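Local coordinates for protein phospholipase C-beta (PLC-beta) (PDB 3QR0) that belongs to the multidomain phospholipase C-beta family, combining PH, EF-hand-like, TIM-barrel and C2 domains in one chain that carries a bound calcium ion, at residues 651-662 with 697-708; 677-685 with 800-808. All blocks are in the same frame, centred on the assembly; numbering follows the deposited sequence.

Interaction 1 (651-662 with 697-708); sequences TIEIKIISAQFL and MDPYYDEKVFVF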
loop_
_atom_site.group_PDB
_atom_site.type_symbol
_atom_site.label_atom_id
_atom_site.label_comp_id
_atom_site.label_asym_id
_atom_site.label_seq_id
_atom_site.Cartn_x
_atom_site.Cartn_y
_atom_site.Cartn_z
ATOM N N THR A 651 -13.067 -10.439 -19.242
ATOM C CA THR A 651 -11.922 -11.209 -19.703
ATOM C C THR A 651 -10.709 -10.319 -19.505
ATOM O O THR A 651 -10.773 -9.110 -19.762
ATOM C CB THR A 651 -12.047 -11.609 -21.191
ATOM O OG1 THR A 651 -13.279 -12.307 -21.395
ATOM C CG2 THR A 651 -10.896 -12.519 -21.613
ATOM N N ILE A 652 -9.624 -10.917 -19.016
ATOM C CA ILE A 652 -8.366 -10.225 -18.814
ATOM C C ILE A 652 -7.268 -11.030 -19.496
ATOM O O ILE A 652 -7.189 -12.248 -19.325
ATOM C CB ILE A 652 -8.008 -10.094 -17.312
ATOM C CG1 ILE A 652 -9.036 -9.237 -16.567
ATOM C CG2 ILE A 652 -6.602 -9.524 -17.156
ATOM C CD1 ILE A 652 -8.946 -7.741 -16.847
ATOM N N GLU A 653 -6.436 -10.351 -20.280
ATOM C CA GLU A 653 -5.264 -10.976 -20.886
ATOM C C GLU A 653 -4.048 -10.137 -20.544
ATOM O O GLU A 653 -4.084 -8.907 -20.641
ATOM C CB GLU A 653 -5.428 -11.117 -22.403
ATOM C CG GLU A 653 -6.761 -11.743 -22.812
ATOM C CD GLU A 653 -6.883 -12.029 -24.301
ATOM O OE1 GLU A 653 -5.957 -11.685 -25.069
ATOM O OE2 GLU A 653 -7.922 -12.602 -24.704
ATOM N N ILE A 654 -2.984 -10.797 -20.101
ATOM C CA ILE A 654 -1.772 -10.097 -19.700
ATOM C C ILE A 654 -0.601 -10.715 -20.446
ATOM O O ILE A 654 -0.278 -11.887 -20.243
ATOM C CB ILE A 654 -1.517 -10.198 -18.177
ATOM C CG1 ILE A 654 -2.743 -9.753 -17.372
ATOM C CG2 ILE A 654 -0.284 -9.380 -17.787
ATOM C CD1 ILE A 654 -3.067 -8.285 -17.475
ATOM N N LYS A 655 0.009 -9.932 -21.330
ATOM C CA LYS A 655 1.223 -10.338 -22.020
ATOM C C LYS A 655 2.409 -9.631 -21.375
ATOM O O LYS A 655 2.491 -8.404 -21.409
ATOM C CB LYS A 655 1.134 -9.975 -23.503
ATOM C CG LYS A 655 2.321 -10.438 -24.330
ATOM C CD LYS A 655 2.245 -9.919 -25.757
ATOM C CE LYS A 655 3.475 -10.324 -26.557
ATOM N NZ LYS A 655 3.698 -11.802 -26.547
ATOM N N ILE A 656 3.316 -10.405 -20.779
ATOM C CA ILE A 656 4.543 -9.866 -20.199
ATOM C C ILE A 656 5.592 -9.749 -21.299
ATOM O O ILE A 656 6.034 -10.758 -21.855
ATOM C CB ILE A 656 5.081 -10.761 -19.052
ATOM C CG1 ILE A 656 4.031 -10.926 -17.948
ATOM C CG2 ILE A 656 6.380 -10.181 -18.462
ATOM C CD1 ILE A 656 3.606 -9.621 -17.278
ATOM N N ILE A 657 5.987 -8.519 -21.614
ATOM C CA ILE A 657 6.867 -8.256 -22.753
ATOM C C ILE A 657 8.318 -8.113 -22.311
ATOM O O ILE A 657 9.197 -8.822 -22.807
ATOM C CB ILE A 657 6.413 -6.991 -23.518
ATOM C CG1 ILE A 657 5.015 -7.209 -24.112
ATOM C CG2 ILE A 657 7.381 -6.654 -24.637
ATOM C CD1 ILE A 657 4.370 -5.941 -24.620
ATOM N N SER A 658 8.564 -7.205 -21.372
ATOM C CA SER A 658 9.918 -6.936 -20.914
ATOM C C SER A 658 9.922 -6.321 -19.519
ATOM O O SER A 658 8.870 -6.065 -18.941
ATOM C CB SER A 658 10.622 -5.998 -21.896
ATOM O OG SER A 658 10.020 -4.715 -21.895
ATOM N N ALA A 659 11.118 -6.108 -18.984
ATOM C CA ALA A 659 11.290 -5.394 -17.723
ATOM C C ALA A 659 12.515 -4.503 -17.799
ATOM O O ALA A 659 13.414 -4.748 -18.599
ATOM C CB ALA A 659 11.408 -6.368 -16.558
ATOM N N GLN A 660 12.529 -3.459 -16.975
ATOM C CA GLN A 660 13.633 -2.512 -16.930
ATOM C C GLN A 660 14.138 -2.334 -15.506
ATOM O O GLN A 660 13.347 -2.247 -14.568
ATOM C CB GLN A 660 13.205 -1.149 -17.476
ATOM C CG GLN A 660 12.719 -1.175 -18.928
ATOM C CD GLN A 660 11.288 -1.644 -19.064
ATOM O OE1 GLN A 660 10.396 -1.173 -18.351
ATOM N NE2 GLN A 660 11.055 -2.584 -19.981
ATOM N N PHE A 661 15.461 -2.282 -15.366
ATOM C CA PHE A 661 16.118 -1.901 -14.119
ATOM C C PHE A 661 15.666 -2.728 -12.930
ATOM O O PHE A 661 15.357 -2.187 -11.874
ATOM C CB PHE A 661 15.899 -0.415 -13.836
ATOM C CG PHE A 661 16.366 0.480 -14.937
ATOM C CD1 PHE A 661 17.715 0.592 -15.225
ATOM C CD2 PHE A 661 15.459 1.217 -15.682
ATOM C CE1 PHE A 661 18.156 1.423 -16.243
ATOM C CE2 PHE A 661 15.892 2.052 -16.692
ATOM C CZ PHE A 661 17.241 2.153 -16.976
ATOM N N LEU A 662 15.625 -4.042 -13.110
ATOM C CA LEU A 662 15.249 -4.935 -12.019
ATOM C C LEU A 662 16.300 -4.964 -10.916
ATOM O O LEU A 662 15.966 -5.182 -9.756
ATOM C CB LEU A 662 15.011 -6.354 -12.531
ATOM C CG LEU A 662 13.789 -6.544 -13.424
ATOM C CD1 LEU A 662 13.652 -8.020 -13.764
ATOM C CD2 LEU A 662 12.513 -6.014 -12.759
ATOM N N MET A 697 19.022 -5.360 -16.284
ATOM C CA MET A 697 18.831 -4.006 -16.814
ATOM C C MET A 697 17.678 -3.926 -17.814
ATOM O O MET A 697 16.842 -3.026 -17.723
ATOM C CB MET A 697 20.132 -3.503 -17.455
ATOM C CG MET A 697 20.106 -2.049 -17.921
ATOM S SD MET A 697 21.753 -1.424 -18.355
ATOM C CE MET A 697 22.421 -1.085 -16.725
ATOM N N ASP A 698 17.632 -4.852 -18.766
ATOM C CA ASP A 698 16.579 -4.834 -19.779
ATOM C C ASP A 698 16.220 -6.222 -20.328
ATOM O O ASP A 698 16.288 -6.445 -21.530
ATOM C CB ASP A 698 16.950 -3.860 -20.912
ATOM C CG ASP A 698 18.242 -4.232 -21.637
ATOM O OD1 ASP A 698 18.931 -5.191 -21.234
ATOM O OD2 ASP A 698 18.569 -3.549 -22.630
ATOM N N PRO A 699 15.807 -7.150 -19.443
ATOM C CA PRO A 699 15.408 -8.484 -19.903
ATOM C C PRO A 699 14.199 -8.422 -20.834
ATOM O O PRO A 699 13.268 -7.667 -20.568
ATOM C CB PRO A 699 15.050 -9.215 -18.603
ATOM C CG PRO A 699 14.715 -8.126 -17.628
ATOM C CD PRO A 699 15.636 -6.998 -17.985
ATOM N N TYR A 700 14.221 -9.205 -21.911
ATOM C CA TYR A 700 13.138 -9.204 -22.900
ATOM C C TYR A 700 12.461 -10.572 -22.929
ATOM O O TYR A 700 12.940 -11.496 -23.574
ATOM C CB TYR A 700 13.698 -8.808 -24.276
ATOM C CG TYR A 700 12.696 -8.734 -25.421
ATOM C CD1 TYR A 700 11.422 -8.205 -25.238
ATOM C CD2 TYR A 700 13.046 -9.161 -26.703
ATOM C CE1 TYR A 700 10.511 -8.129 -26.294
ATOM C CE2 TYR A 700 12.143 -9.085 -27.766
ATOM C CZ TYR A 700 10.878 -8.561 -27.550
ATOM O OH TYR A 700 9.976 -8.481 -28.582
ATOM N N TYR A 701 11.344 -10.700 -22.215
ATOM C CA TYR A 701 10.678 -11.996 -22.045
ATOM C C TYR A 701 9.917 -12.395 -23.303
ATOM O O TYR A 701 9.981 -13.548 -23.730
ATOM C CB TYR A 701 9.719 -11.982 -20.846
ATOM C CG TYR A 701 10.350 -11.488 -19.566
ATOM C CD1 TYR A 701 11.160 -12.322 -18.789
ATOM C CD2 TYR A 701 10.154 -10.184 -19.141
ATOM C CE1 TYR A 701 11.746 -11.858 -17.614
ATOM C CE2 TYR A 701 10.734 -9.714 -17.972
ATOM C CZ TYR A 701 11.528 -10.551 -17.214
ATOM O OH TYR A 701 12.097 -10.063 -16.058
ATOM N N ASP A 702 9.201 -11.435 -23.890
ATOM C CA ASP A 702 8.376 -11.678 -25.068
ATOM C C ASP A 702 7.556 -12.956 -24.886
ATOM O O ASP A 702 7.625 -13.886 -25.697
ATOM C CB ASP A 702 9.255 -11.763 -26.321
ATOM C CG ASP A 702 8.448 -11.803 -27.605
ATOM O OD1 ASP A 702 7.337 -11.234 -27.644
ATOM O OD2 ASP A 702 8.930 -12.405 -28.576
ATOM N N GLU A 703 6.795 -12.999 -23.800
ATOM C CA GLU A 703 6.070 -14.204 -23.418
ATOM C C GLU A 703 4.717 -14.252 -24.100
ATOM O O GLU A 703 4.078 -13.221 -24.288
ATOM C CB GLU A 703 5.880 -14.254 -21.903
ATOM C CG GLU A 703 5.438 -15.613 -21.362
ATOM C CD GLU A 703 6.483 -16.704 -21.548
ATOM O OE1 GLU A 703 7.695 -16.402 -21.497
ATOM O OE2 GLU A 703 6.086 -17.874 -21.741
ATOM N N LYS A 704 4.291 -15.456 -24.474
ATOM C CA LYS A 704 2.941 -15.672 -24.970
ATOM C C LYS A 704 1.945 -15.175 -23.919
ATOM O O LYS A 704 2.176 -15.318 -22.716
ATOM C CB LYS A 704 2.717 -17.159 -25.271
ATOM C CG LYS A 704 1.297 -17.528 -25.710
ATOM C CD LYS A 704 0.913 -16.858 -27.028
ATOM C CE LYS A 704 -0.547 -17.101 -27.393
ATOM N NZ LYS A 704 -1.028 -16.128 -28.427
ATOM N N VAL A 705 0.846 -14.586 -24.380
ATOM C CA VAL A 705 -0.130 -13.968 -23.487
ATOM C C VAL A 705 -0.718 -14.949 -22.463
ATOM O O VAL A 705 -0.953 -16.122 -22.769
ATOM C CB VAL A 705 -1.279 -13.304 -24.291
ATOM C CG1 VAL A 705 -2.055 -14.343 -25.099
ATOM C CG2 VAL A 705 -2.199 -12.535 -23.367
ATOM N N PHE A 706 -0.920 -14.453 -21.243
ATOM C CA PHE A 706 -1.618 -15.183 -20.196
ATOM C C PHE A 706 -3.091 -14.767 -20.234
ATOM O O PHE A 706 -3.404 -13.590 -20.092
ATOM C CB PHE A 706 -1.051 -14.847 -18.810
ATOM C CG PHE A 706 0.421 -15.145 -18.636
ATOM C CD1 PHE A 706 1.234 -14.263 -17.925
ATOM C CD2 PHE A 706 0.990 -16.307 -19.139
ATOM C CE1 PHE A 706 2.588 -14.535 -17.733
ATOM C CE2 PHE A 706 2.342 -16.581 -18.952
ATOM C CZ PHE A 706 3.139 -15.693 -18.252
ATOM N N VAL A 707 -3.989 -15.733 -20.408
ATOM C CA VAL A 707 -5.412 -15.446 -20.587
ATOM C C VAL A 707 -6.233 -15.848 -19.368
ATOM O O VAL A 707 -6.195 -17.000 -18.946
ATOM C CB VAL A 707 -5.968 -16.199 -21.817
ATOM C CG1 VAL A 707 -7.456 -15.906 -22.002
ATOM C CG2 VAL A 707 -5.183 -15.825 -23.077
ATOM N N PHE A 708 -6.972 -14.895 -18.810
ATOM C CA PHE A 708 -7.982 -15.181 -17.795
ATOM C C PHE A 708 -9.335 -15.079 -18.492
ATOM O O PHE A 708 -9.958 -14.019 -18.511
ATOM C CB PHE A 708 -7.892 -14.189 -16.632
ATOM C CG PHE A 708 -6.558 -14.178 -15.946
ATOM C CD1 PHE A 708 -5.524 -13.392 -16.429
ATOM C CD2 PHE A 708 -6.335 -14.948 -14.814
ATOM C CE1 PHE A 708 -4.286 -13.375 -15.796
ATOM C CE2 PHE A 708 -5.101 -14.937 -14.173
ATOM C CZ PHE A 708 -4.075 -14.153 -14.667
HETATM O O HOH W 1 2.678 -13.204 -20.706
HETATM O O HOH W 2 1.090 -13.362 -27.306
#
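I654 and F706 face each other as an antiparallel hydrogen-bonded pair; I654 N gives an almost straight bond to F706 O (2.8 Å), and F706 N returns one to I654 O. I652 and F708 repeat the pattern two residues on, beyond the non-hydrogen-bonded pair of E653 and V707. The side chains of I652, I654, F706 and F708 lie on one face of the sheet, where branched aliphatic and aromatic groups suit the buried interior of a C2 beta-sandwich. The F708 ring turns its edge to strand 651-660, receiving CG1 of I654 at CE1 (4.2 Å), with I652 O also in its plane. F706 CE1 lies 3.9 Å from I656 CG1. One face of the F706 ring carries a water that bridges I654 O, I656 N and K704 O where the strands part. I656 and Y701 run side by side, CG2 meeting CD2 at 3.8 Å, while the edge of the same tyrosine ring receives A659 CB at CE2 (3.7 Å).

On the other face K655 is the polar counterpart. With CG anti to the backbone N (chi1 -176°) and a final bend at chi4 of 55°, its chain brings NZ to E703 O (2.7 Å), above that carbonyl's plane; D702 OD1 makes a long salt bridge to the same ammonium. E703 itself pairs with K690.

Strand 761-771 flanks 651-660 on its other edge, where I657 and S658 both face F764 in a classic beta bulge. Y701, F706 and F708 reach across to strand 669-676 of the second sheet, and F661 and M697 touch helix 215-225.

Interaction 2 (677-685 with 800-808); sequences GLPTDTVRK and ALCAFEDDP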
loop_
_atom_site.group_PDB
_atom_site.type_symbol
_atom_site.label_atom_id
_atom_site.label_comp_id
_atom_site.label_asym_id
_atom_site.label_seq_id
_atom_site.Cartn_x
_atom_site.Cartn_y
_atom_site.Cartn_z
ATOM N N GLY A 677 -9.859 -13.140 -6.282
ATOM C CA GLY A 677 -11.208 -12.585 -6.234
ATOM C C GLY A 677 -12.129 -13.648 -5.691
ATOM O O GLY A 677 -11.800 -14.297 -4.707
ATOM N N LEU A 678 -13.270 -13.856 -6.340
ATOM C CA LEU A 678 -14.106 -15.005 -6.019
ATOM C C LEU A 678 -13.289 -16.282 -6.214
ATOM O O LEU A 678 -12.353 -16.299 -7.019
ATOM C CB LEU A 678 -15.357 -15.055 -6.898
ATOM C CG LEU A 678 -16.446 -13.997 -6.665
ATOM C CD1 LEU A 678 -17.682 -14.361 -7.474
ATOM C CD2 LEU A 678 -16.798 -13.866 -5.192
ATOM N N PRO A 679 -13.630 -17.352 -5.480
ATOM C CA PRO A 679 -12.915 -18.612 -5.657
ATOM C C PRO A 679 -12.827 -19.045 -7.122
ATOM O O PRO A 679 -11.763 -19.466 -7.567
ATOM C CB PRO A 679 -13.746 -19.604 -4.838
ATOM C CG PRO A 679 -14.355 -18.782 -3.774
ATOM C CD PRO A 679 -14.610 -17.430 -4.380
ATOM N N THR A 680 -13.924 -18.906 -7.865
ATOM C CA THR A 680 -13.954 -19.279 -9.287
ATOM C C THR A 680 -13.042 -18.408 -10.171
ATOM O O THR A 680 -12.683 -18.813 -11.275
ATOM C CB THR A 680 -15.399 -19.244 -9.848
ATOM O OG1 THR A 680 -15.463 -19.981 -11.077
ATOM C CG2 THR A 680 -15.870 -17.811 -10.081
ATOM N N ASP A 681 -12.678 -17.221 -9.688
ATOM C CA ASP A 681 -11.807 -16.297 -10.423
ATOM C C ASP A 681 -10.375 -16.264 -9.888
ATOM O O ASP A 681 -9.537 -15.519 -10.403
ATOM C CB ASP A 681 -12.375 -14.874 -10.356
ATOM C CG ASP A 681 -13.716 -14.735 -11.058
ATOM O OD1 ASP A 681 -13.983 -15.505 -11.997
ATOM O OD2 ASP A 681 -14.502 -13.842 -10.672
ATOM N N THR A 682 -10.090 -17.048 -8.854
ATOM C CA THR A 682 -8.780 -17.010 -8.224
ATOM C C THR A 682 -7.834 -17.989 -8.920
ATOM O O THR A 682 -8.126 -19.173 -9.019
ATOM C CB THR A 682 -8.894 -17.293 -6.720
ATOM O OG1 THR A 682 -9.645 -16.234 -6.112
ATOM C CG2 THR A 682 -7.520 -17.382 -6.074
ATOM N N VAL A 683 -6.714 -17.467 -9.414
ATOM C CA VAL A 683 -5.733 -18.242 -10.167
ATOM C C VAL A 683 -4.345 -18.008 -9.582
ATOM O O VAL A 683 -3.808 -16.892 -9.650
ATOM C CB VAL A 683 -5.725 -17.830 -11.657
ATOM C CG1 VAL A 683 -4.661 -18.615 -12.426
ATOM C CG2 VAL A 683 -7.106 -18.032 -12.282
ATOM N N ARG A 684 -3.781 -19.062 -8.997
ATOM C CA ARG A 684 -2.431 -19.025 -8.449
ATOM C C ARG A 684 -1.555 -20.123 -9.043
ATOM O O ARG A 684 -2.039 -21.209 -9.355
ATOM C CB ARG A 684 -2.484 -19.179 -6.936
ATOM C CG ARG A 684 -3.190 -18.026 -6.242
ATOM C CD ARG A 684 -2.830 -17.964 -4.775
ATOM N NE ARG A 684 -1.430 -17.613 -4.574
ATOM C CZ ARG A 684 -0.781 -17.695 -3.414
ATOM N NH1 ARG A 684 -1.400 -18.116 -2.311
ATOM N NH2 ARG A 684 0.496 -17.355 -3.356
ATOM N N LYS A 685 -0.265 -19.818 -9.180
ATOM C CA LYS A 685 0.753 -20.768 -9.643
ATOM C C LYS A 685 0.413 -21.396 -10.998
ATOM O O LYS A 685 0.627 -22.591 -11.198
ATOM C CB LYS A 685 0.980 -21.878 -8.603
ATOM C CG LYS A 685 1.311 -21.394 -7.205
ATOM C CD LYS A 685 2.649 -20.663 -7.139
ATOM C CE LYS A 685 3.013 -20.333 -5.689
ATOM N NZ LYS A 685 4.094 -19.309 -5.577
ATOM N N ALA A 800 -13.449 -25.390 -3.287
ATOM C CA ALA A 800 -13.327 -24.104 -3.981
ATOM C C ALA A 800 -12.273 -23.210 -3.332
ATOM O O ALA A 800 -11.545 -22.509 -4.032
ATOM C CB ALA A 800 -14.667 -23.379 -4.020
ATOM N N LEU A 801 -12.186 -23.254 -2.002
ATOM C CA LEU A 801 -11.252 -22.398 -1.260
ATOM C C LEU A 801 -9.786 -22.822 -1.383
ATOM O O LEU A 801 -8.898 -22.068 -0.986
ATOM C CB LEU A 801 -11.648 -22.318 0.214
ATOM C CG LEU A 801 -12.969 -21.597 0.493
ATOM C CD1 LEU A 801 -13.330 -21.752 1.958
ATOM C CD2 LEU A 801 -12.899 -20.109 0.101
ATOM N N CYS A 802 -9.538 -24.013 -1.931
ATOM C CA CYS A 802 -8.172 -24.461 -2.222
ATOM C C CYS A 802 -7.465 -23.572 -3.254
ATOM O O CYS A 802 -6.241 -23.470 -3.235
ATOM C CB CYS A 802 -8.162 -25.918 -2.690
ATOM S SG CYS A 802 -8.588 -27.111 -1.385
ATOM N N ALA A 803 -8.227 -22.921 -4.135
ATOM C CA ALA A 803 -7.650 -21.999 -5.133
ATOM C C ALA A 803 -6.785 -20.880 -4.532
ATOM O O ALA A 803 -5.905 -20.357 -5.208
ATOM C CB ALA A 803 -8.753 -21.388 -5.994
ATOM N N PHE A 804 -7.048 -20.504 -3.281
ATOM C CA PHE A 804 -6.286 -19.443 -2.600
ATOM C C PHE A 804 -4.938 -19.881 -2.030
ATOM O O PHE A 804 -4.087 -19.033 -1.726
ATOM C CB PHE A 804 -7.128 -18.850 -1.473
ATOM C CG PHE A 804 -8.354 -18.152 -1.959
ATOM C CD1 PHE A 804 -8.281 -16.840 -2.420
ATOM C CD2 PHE A 804 -9.575 -18.802 -1.981
ATOM C CE1 PHE A 804 -9.415 -16.191 -2.885
ATOM C CE2 PHE A 804 -10.711 -18.155 -2.439
ATOM C CZ PHE A 804 -10.636 -16.853 -2.892
ATOM N N GLU A 805 -4.741 -21.190 -1.885
ATOM C CA GLU A 805 -3.549 -21.711 -1.217
ATOM C C GLU A 805 -2.303 -21.514 -2.068
ATOM O O GLU A 805 -2.388 -21.346 -3.290
ATOM C CB GLU A 805 -3.722 -23.194 -0.870
ATOM C CG GLU A 805 -4.830 -23.478 0.139
ATOM C CD GLU A 805 -4.566 -22.868 1.510
ATOM O OE1 GLU A 805 -3.390 -22.824 1.930
ATOM O OE2 GLU A 805 -5.535 -22.429 2.169
ATOM N N ASP A 806 -1.147 -21.531 -1.407
ATOM C CA ASP A 806 0.148 -21.404 -2.084
ATOM C C ASP A 806 0.410 -22.537 -3.088
ATOM O O ASP A 806 1.170 -22.355 -4.037
ATOM C CB ASP A 806 1.291 -21.343 -1.057
ATOM C CG ASP A 806 1.327 -20.031 -0.278
ATOM O OD1 ASP A 806 0.482 -19.131 -0.510
ATOM O OD2 ASP A 806 2.226 -19.892 0.578
ATOM N N ASP A 807 -0.210 -23.697 -2.869
ATOM C CA ASP A 807 -0.170 -24.817 -3.812
ATOM C C ASP A 807 -1.592 -25.380 -3.957
ATOM O O ASP A 807 -1.961 -26.331 -3.261
ATOM C CB ASP A 807 0.810 -25.887 -3.319
ATOM C CG ASP A 807 1.013 -27.017 -4.323
ATOM O OD1 ASP A 807 0.213 -27.157 -5.274
ATOM O OD2 ASP A 807 1.979 -27.792 -4.141
ATOM N N PRO A 808 -2.403 -24.776 -4.852
ATOM C CA PRO A 808 -3.817 -25.126 -4.975
ATOM C C PRO A 808 -4.071 -26.604 -5.246
ATOM O O PRO A 808 -4.946 -27.195 -4.618
ATOM C CB PRO A 808 -4.294 -24.275 -6.163
ATOM C CG PRO A 808 -3.363 -23.128 -6.200
ATOM C CD PRO A 808 -2.037 -23.669 -5.756
HETATM O O HOH W 3 -12.006 -22.421 -6.748
HETATM O O HOH W 4 -5.727 -20.938 -7.917
#
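R684, F804 and P679 bury the most surface where the C2 segment 677-685 meets the C-terminal segment 800-808. The R684 guanidinium sets its NH1 between two acceptors: F804 O at 2.9 Å, in the guanidinium plane, and D806 OD1 at 2.8 Å through the anti lone pair of that oxygen. A bend at chi3 (67°) turns the arginine's end along D806, yet the guanidinium and carboxylate planes stand 86° apart, and NH2 adds just a weak bond to OD1. E674 takes the NE side in a second salt bridge.

F804 sends its ring back toward segment 677-685. One face lies under the T682 methyl, a CH-pi contact with CG2 4.2 Å from the ring centroid, while G677 O meets the ring edge at CZ (3.3 Å). T682 is held for this role because OG1 accepts from G677 N and donates to L678 O. P679 opens a 3-10 turn, a place that suits a ring with phi already fixed and no N-H to satisfy, and puts CG 3.9 Å from F804 CE2 and CB 4.0 Å from A800 CB. Helix 586-589 also touches F804.

One water joins T682 O, R684 N and A803 O, linking the two backbones where they do not pair directly. The chemistry is therefore mixed: an apolar, aromatic part packs against the turn at 677-682, whereas the charged end lies among exposed residues, where solvent would probably weaken the R684-D806 attraction and the backbone carbonyl of F804 supplies a second anchor.

How the interactions relate
Both contacts involve the C2 domain. Interaction 1 is largely buried and joins strands 650-660 and 706-711 within one sheet, by regular backbone bonds near one end and by scattered ones where the loop 697-705 follows the strand, with F706, F708 and their aliphatic neighbours turned inward and K655 on the outer side. Interaction 2 is smaller and partly exposed: it lays the chain between helices 793-800 and 808-815 against the C2 turn and short strand at 677-685, relying on an aromatic and proline patch, a salt bridge and water instead of strand pairing. Their centres lie 22 Å apart, but they touch where F708 CE2 packs 3.9 Å from V683 CB.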